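Long-range contact in ABC transporter substrate-binding protein (Vibrio cholerae, PDB 3LKV), which probably serves as the periplasmic substrate-binding component of an ABC transporter and holds phenylalanine in the cleft between its two lobes: residues A[7-19]-A[42-54]. Numbering follows the deposited sequence.
Sequences KTAKVAVSQIVEH and KNLEFDYKTAQGN. With ZN (zinc ion), chain C; PHE (phenylalanine), chain B.
Strands 9-15 and 44-50 are the two parallel strands of a right-handed beta-alpha-beta unit, connected through helix 20-35. Strand 44-50 is an outermost strand of its sheet within the chain. The ladder of backbone hydrogen bonds runs from Ala9 N to Asn43 O (2.9 Å) as far as Ala51 N to Gln15 O. Beyond it, Gly53 N donates to Ile16 O (2.7 Å).

On one face Lys10 lies alongside Glu45. Lys10 NZ forms salt bridges with Glu45 OE2 (3.0 Å), met from above the carboxylate plane, and with Asp47 OD2 (3.1 Å), met nearly along its C-O axis. Glu45 OE2 and both carboxylate oxygens of Asp47 bind zinc; Glu45 and Asp47 of the second subunit share the metal.

On the other face Val13 CG2 sits over the Phe46 ring, 4.1 Å from its centroid, a CH-pi contact. Val13 chi1 of -178° turns CG1 away from the backbone N and leaves CG2 beside it, facing that ring. Further along, Tyr48 OH donates to the anti lone pair of Glu18 OE2 (2.6 Å), with carboxylate and ring nearly coplanar (13°). Arg26 adds a cation-pi contact to Tyr48.

Zinc and Lys10 together probably offset the crowded carboxylate charge, and the shared metal ties this sheet edge to the second subunit.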
loop_
_atom_site.group_PDB
_atom_site.type_symbol
_atom_site.label_atom_id
_atom_site.label_comp_id
_atom_site.label_asym_id
_atom_site.label_seq_id
_atom_site.Cartn_x
_atom_site.Cartn_y
_atom_site.Cartn_z
ATOM N N LYS A 7 -1.358 17.220 14.037
ATOM C CA LYS A 7 -0.015 16.544 14.196
ATOM C C LYS A 7 0.234 15.401 13.170
ATOM O O LYS A 7 1.361 15.180 12.791
ATOM C CB LYS A 7 0.182 16.012 15.630
ATOM C CG LYS A 7 1.644 15.562 15.892
ATOM C CD LYS A 7 1.783 14.651 17.072
ATOM C CE LYS A 7 3.031 13.787 16.850
ATOM N NZ LYS A 7 3.393 13.066 18.109
ATOM N N THR A 8 -0.802 14.673 12.759
ATOM C CA THR A 8 -0.701 13.811 11.582
ATOM C C THR A 8 -0.811 14.675 10.310
ATOM O O THR A 8 -1.783 15.395 10.148
ATOM C CB THR A 8 -1.841 12.740 11.576
ATOM O OG1 THR A 8 -1.649 11.877 12.692
ATOM C CG2 THR A 8 -1.867 11.867 10.281
ATOM N N ALA A 9 0.141 14.600 9.404
ATOM C CA ALA A 9 -0.006 15.291 8.135
ATOM C C ALA A 9 -1.024 14.546 7.269
ATOM O O ALA A 9 -0.992 13.296 7.164
ATOM C CB ALA A 9 1.306 15.346 7.426
ATOM N N LYS A 10 -1.899 15.294 6.633
ATOM C CA LYS A 10 -2.884 14.705 5.740
ATOM C C LYS A 10 -2.645 15.184 4.320
ATOM O O LYS A 10 -2.761 16.349 4.027
ATOM C CB LYS A 10 -4.287 15.052 6.197
ATOM C CG LYS A 10 -5.423 14.301 5.446
ATOM C CD LYS A 10 -6.780 14.347 6.298
ATOM C CE LYS A 10 -8.087 14.300 5.434
ATOM N NZ LYS A 10 -8.663 12.934 5.132
ATOM N N VAL A 11 -2.262 14.250 3.472
ATOM C CA VAL A 11 -1.915 14.496 2.085
ATOM C C VAL A 11 -2.900 13.696 1.229
ATOM O O VAL A 11 -2.992 12.473 1.378
ATOM C CB VAL A 11 -0.475 14.093 1.825
ATOM C CG1 VAL A 11 -0.100 14.257 0.332
ATOM C CG2 VAL A 11 0.464 14.960 2.756
ATOM N N ALA A 12 -3.601 14.392 0.326
ATOM C CA ALA A 12 -4.606 13.781 -0.515
ATOM C C ALA A 12 -4.171 13.902 -1.971
ATOM O O ALA A 12 -3.911 15.007 -2.440
ATOM C CB ALA A 12 -5.978 14.477 -0.285
ATOM N N VAL A 13 -4.111 12.764 -2.642
ATOM C CA VAL A 13 -3.524 12.621 -3.935
ATOM C C VAL A 13 -4.574 12.235 -4.949
ATOM O O VAL A 13 -5.245 11.213 -4.791
ATOM C CB VAL A 13 -2.447 11.532 -3.958
ATOM C CG1 VAL A 13 -1.820 11.474 -5.351
ATOM C CG2 VAL A 13 -1.376 11.769 -2.870
ATOM N N SER A 14 -4.741 13.065 -5.966
ATOM C CA SER A 14 -5.645 12.802 -7.042
ATOM C C SER A 14 -4.889 12.603 -8.354
ATOM O O SER A 14 -4.062 13.428 -8.736
ATOM C CB SER A 14 -6.532 14.009 -7.187
ATOM O OG SER A 14 -7.501 13.836 -8.220
ATOM N N GLN A 15 -5.251 11.555 -9.088
ATOM C CA GLN A 15 -4.505 11.094 -10.264
ATOM C C GLN A 15 -5.522 10.813 -11.335
ATOM O O GLN A 15 -6.530 10.136 -11.063
ATOM C CB GLN A 15 -3.784 9.804 -9.876
ATOM C CG GLN A 15 -2.834 9.338 -10.836
ATOM C CD GLN A 15 -2.085 8.092 -10.353
ATOM O OE1 GLN A 15 -1.548 8.085 -9.270
ATOM N NE2 GLN A 15 -2.025 7.076 -11.183
ATOM N N ILE A 16 -5.303 11.304 -12.557
ATOM C CA ILE A 16 -6.331 11.188 -13.582
ATOM C C ILE A 16 -6.671 9.724 -13.914
ATOM O O ILE A 16 -7.845 9.368 -14.156
ATOM C CB ILE A 16 -5.961 12.045 -14.832
ATOM C CG1 ILE A 16 -7.064 12.033 -15.878
ATOM C CG2 ILE A 16 -4.602 11.624 -15.428
ATOM C CD1 ILE A 16 -8.447 12.550 -15.431
ATOM N N VAL A 17 -5.642 8.881 -13.964
ATOM C CA VAL A 17 -5.814 7.485 -14.337
ATOM C C VAL A 17 -4.583 6.746 -13.863
ATOM O O VAL A 17 -3.513 7.344 -13.666
ATOM C CB VAL A 17 -6.059 7.310 -15.878
ATOM C CG1 VAL A 17 -4.769 7.489 -16.673
ATOM C CG2 VAL A 17 -6.671 5.902 -16.196
ATOM N N GLU A 18 -4.721 5.440 -13.637
ATOM C CA GLU A 18 -3.528 4.574 -13.383
ATOM C C GLU A 18 -2.874 4.165 -14.692
ATOM O O GLU A 18 -3.418 3.392 -15.429
ATOM C CB GLU A 18 -3.938 3.348 -12.559
ATOM C CG GLU A 18 -4.417 3.860 -11.193
ATOM C CD GLU A 18 -4.926 2.812 -10.216
ATOM O OE1 GLU A 18 -5.093 1.644 -10.582
ATOM O OE2 GLU A 18 -5.164 3.191 -9.034
ATOM N N HIS A 19 -1.752 4.800 -15.025
ATOM C CA HIS A 19 -0.823 4.265 -16.010
ATOM C C HIS A 19 0.577 4.323 -15.416
ATOM O O HIS A 19 0.802 5.055 -14.462
ATOM C CB HIS A 19 -0.953 4.949 -17.399
ATOM C CG HIS A 19 -0.647 6.420 -17.451
ATOM N ND1 HIS A 19 0.635 6.911 -17.533
ATOM C CD2 HIS A 19 -1.459 7.497 -17.565
ATOM C CE1 HIS A 19 0.600 8.230 -17.639
ATOM N NE2 HIS A 19 -0.659 8.613 -17.665
ATOM N N LYS A 42 1.969 6.236 10.978
ATOM C CA LYS A 42 2.518 6.933 12.158
ATOM C C LYS A 42 2.015 8.341 12.099
ATOM O O LYS A 42 1.094 8.662 12.786
ATOM C CB LYS A 42 4.056 6.845 12.196
ATOM C CG LYS A 42 4.508 5.389 12.114
ATOM C CD LYS A 42 5.957 5.158 12.484
ATOM C CE LYS A 42 6.246 3.630 12.766
ATOM N NZ LYS A 42 5.952 2.727 11.622
ATOM N N ASN A 43 2.577 9.189 11.255
ATOM C CA ASN A 43 2.236 10.587 11.272
ATOM C C ASN A 43 1.798 11.056 9.896
ATOM O O ASN A 43 1.749 12.250 9.649
ATOM C CB ASN A 43 3.451 11.406 11.733
ATOM C CG ASN A 43 4.650 11.283 10.774
ATOM O OD1 ASN A 43 4.763 10.330 10.014
ATOM N ND2 ASN A 43 5.551 12.233 10.843
ATOM N N LEU A 44 1.487 10.141 8.991
ATOM C CA LEU A 44 1.098 10.532 7.634
ATOM C C LEU A 44 -0.149 9.756 7.283
ATOM O O LEU A 44 -0.144 8.546 7.409
ATOM C CB LEU A 44 2.200 10.197 6.599
ATOM C CG LEU A 44 1.801 10.393 5.139
ATOM C CD1 LEU A 44 1.517 11.848 4.792
ATOM C CD2 LEU A 44 2.907 9.797 4.197
ATOM N N GLU A 45 -1.195 10.461 6.873
ATOM C CA GLU A 45 -2.396 9.878 6.280
ATOM C C GLU A 45 -2.267 10.287 4.796
ATOM O O GLU A 45 -2.273 11.469 4.460
ATOM C CB GLU A 45 -3.681 10.448 6.910
ATOM C CG GLU A 45 -5.002 9.968 6.234
ATOM C CD GLU A 45 -6.270 10.705 6.750
ATOM O OE1 GLU A 45 -6.150 11.475 7.705
ATOM O OE2 GLU A 45 -7.408 10.491 6.226
ATOM N N PHE A 46 -2.159 9.296 3.938
ATOM C CA PHE A 46 -1.894 9.507 2.519
ATOM C C PHE A 46 -3.128 8.919 1.813
ATOM O O PHE A 46 -3.268 7.734 1.696
ATOM C CB PHE A 46 -0.616 8.740 2.191
ATOM C CG PHE A 46 -0.126 8.890 0.819
ATOM C CD1 PHE A 46 0.734 9.903 0.482
ATOM C CD2 PHE A 46 -0.456 7.948 -0.154
ATOM C CE1 PHE A 46 1.265 10.000 -0.805
ATOM C CE2 PHE A 46 0.069 8.045 -1.455
ATOM C CZ PHE A 46 0.931 9.053 -1.771
ATOM N N ASP A 47 -4.040 9.755 1.412
ATOM C CA ASP A 47 -5.249 9.293 0.726
ATOM C C ASP A 47 -5.021 9.506 -0.765
ATOM O O ASP A 47 -4.354 10.444 -1.173
ATOM C CB ASP A 47 -6.440 10.145 1.153
ATOM C CG ASP A 47 -6.837 9.919 2.603
ATOM O OD1 ASP A 47 -6.713 8.785 3.065
ATOM O OD2 ASP A 47 -7.309 10.860 3.275
ATOM N N TYR A 48 -5.659 8.673 -1.552
ATOM C CA TYR A 48 -5.391 8.506 -2.944
ATOM C C TYR A 48 -6.717 8.175 -3.660
ATOM O O TYR A 48 -7.474 7.322 -3.231
ATOM C CB TYR A 48 -4.401 7.350 -3.096
ATOM C CG TYR A 48 -4.381 6.866 -4.484
ATOM C CD1 TYR A 48 -4.038 7.739 -5.523
ATOM C CD2 TYR A 48 -4.815 5.583 -4.806
ATOM C CE1 TYR A 48 -4.082 7.329 -6.851
ATOM C CE2 TYR A 48 -4.867 5.162 -6.143
ATOM C CZ TYR A 48 -4.509 6.051 -7.144
ATOM O OH TYR A 48 -4.526 5.632 -8.466
ATOM N N LYS A 49 -6.988 8.839 -4.770
ATOM C CA LYS A 49 -8.128 8.509 -5.623
ATOM C C LYS A 49 -7.707 8.626 -7.095
ATOM O O LYS A 49 -7.005 9.595 -7.468
ATOM C CB LYS A 49 -9.301 9.450 -5.362
ATOM C CG LYS A 49 -10.154 9.235 -4.059
ATOM C CD LYS A 49 -10.810 7.820 -3.982
ATOM C CE LYS A 49 -11.898 7.659 -2.824
ATOM N NZ LYS A 49 -13.052 8.604 -3.110
ATOM N N THR A 50 -8.164 7.672 -7.928
ATOM C CA THR A 50 -7.969 7.780 -9.346
ATOM C C THR A 50 -9.307 8.162 -9.968
ATOM O O THR A 50 -10.348 7.670 -9.549
ATOM C CB THR A 50 -7.417 6.513 -10.016
ATOM O OG1 THR A 50 -7.593 6.668 -11.443
ATOM C CG2 THR A 50 -8.169 5.232 -9.555
ATOM N N ALA A 51 -9.252 9.042 -10.970
ATOM C CA ALA A 51 -10.419 9.452 -11.699
ATOM C C ALA A 51 -10.779 8.483 -12.803
ATOM O O ALA A 51 -11.736 8.702 -13.530
ATOM C CB ALA A 51 -10.276 10.872 -12.250
ATOM N N GLN A 52 -10.029 7.414 -12.951
ATOM C CA GLN A 52 -10.295 6.409 -13.984
ATOM C C GLN A 52 -10.457 7.026 -15.375
ATOM O O GLN A 52 -11.269 6.619 -16.136
ATOM C CB GLN A 52 -11.513 5.542 -13.604
ATOM C CG GLN A 52 -11.426 5.001 -12.183
ATOM C CD GLN A 52 -12.629 4.140 -11.795
ATOM O OE1 GLN A 52 -13.425 4.513 -10.955
ATOM N NE2 GLN A 52 -12.761 2.993 -12.428
ATOM N N GLY A 53 -9.677 8.034 -15.673
ATOM C CA GLY A 53 -9.673 8.643 -16.988
ATOM C C GLY A 53 -10.854 9.607 -17.194
ATOM O O GLY A 53 -10.936 10.232 -18.243
ATOM N N ASN A 54 -11.743 9.700 -16.211
ATOM C CA ASN A 54 -12.928 10.542 -16.329
ATOM C C ASN A 54 -12.702 11.961 -15.817
ATOM O O ASN A 54 -12.341 12.162 -14.657
ATOM C CB ASN A 54 -14.112 9.904 -15.600
ATOM C CG ASN A 54 -15.445 10.472 -16.047
ATOM O OD1 ASN A 54 -15.576 11.675 -16.273
ATOM N ND2 ASN A 54 -16.443 9.606 -16.175
HETATM ZN ZN ZN C . -7.706 9.260 4.669
HETATM N N PHE B . 2.510 15.194 -18.228
HETATM C CA PHE B . 1.147 14.536 -18.339
HETATM C C PHE B . 0.064 15.564 -17.911
HETATM O O PHE B . 0.391 16.786 -17.921
HETATM C CB PHE B . 1.075 13.223 -17.545
HETATM C CG PHE B . 1.775 12.059 -18.240
HETATM C CD1 PHE B . 1.203 11.460 -19.378
HETATM C CD2 PHE B . 2.987 11.583 -17.790
HETATM C CE1 PHE B . 1.830 10.446 -20.026
HETATM C CE2 PHE B . 3.617 10.558 -18.428
HETATM C CZ PHE B . 3.068 9.976 -19.551
HETATM O OXT PHE B . -1.107 15.251 -17.597
HETATM O O HOH W 1 -7.540 4.120 -13.147
#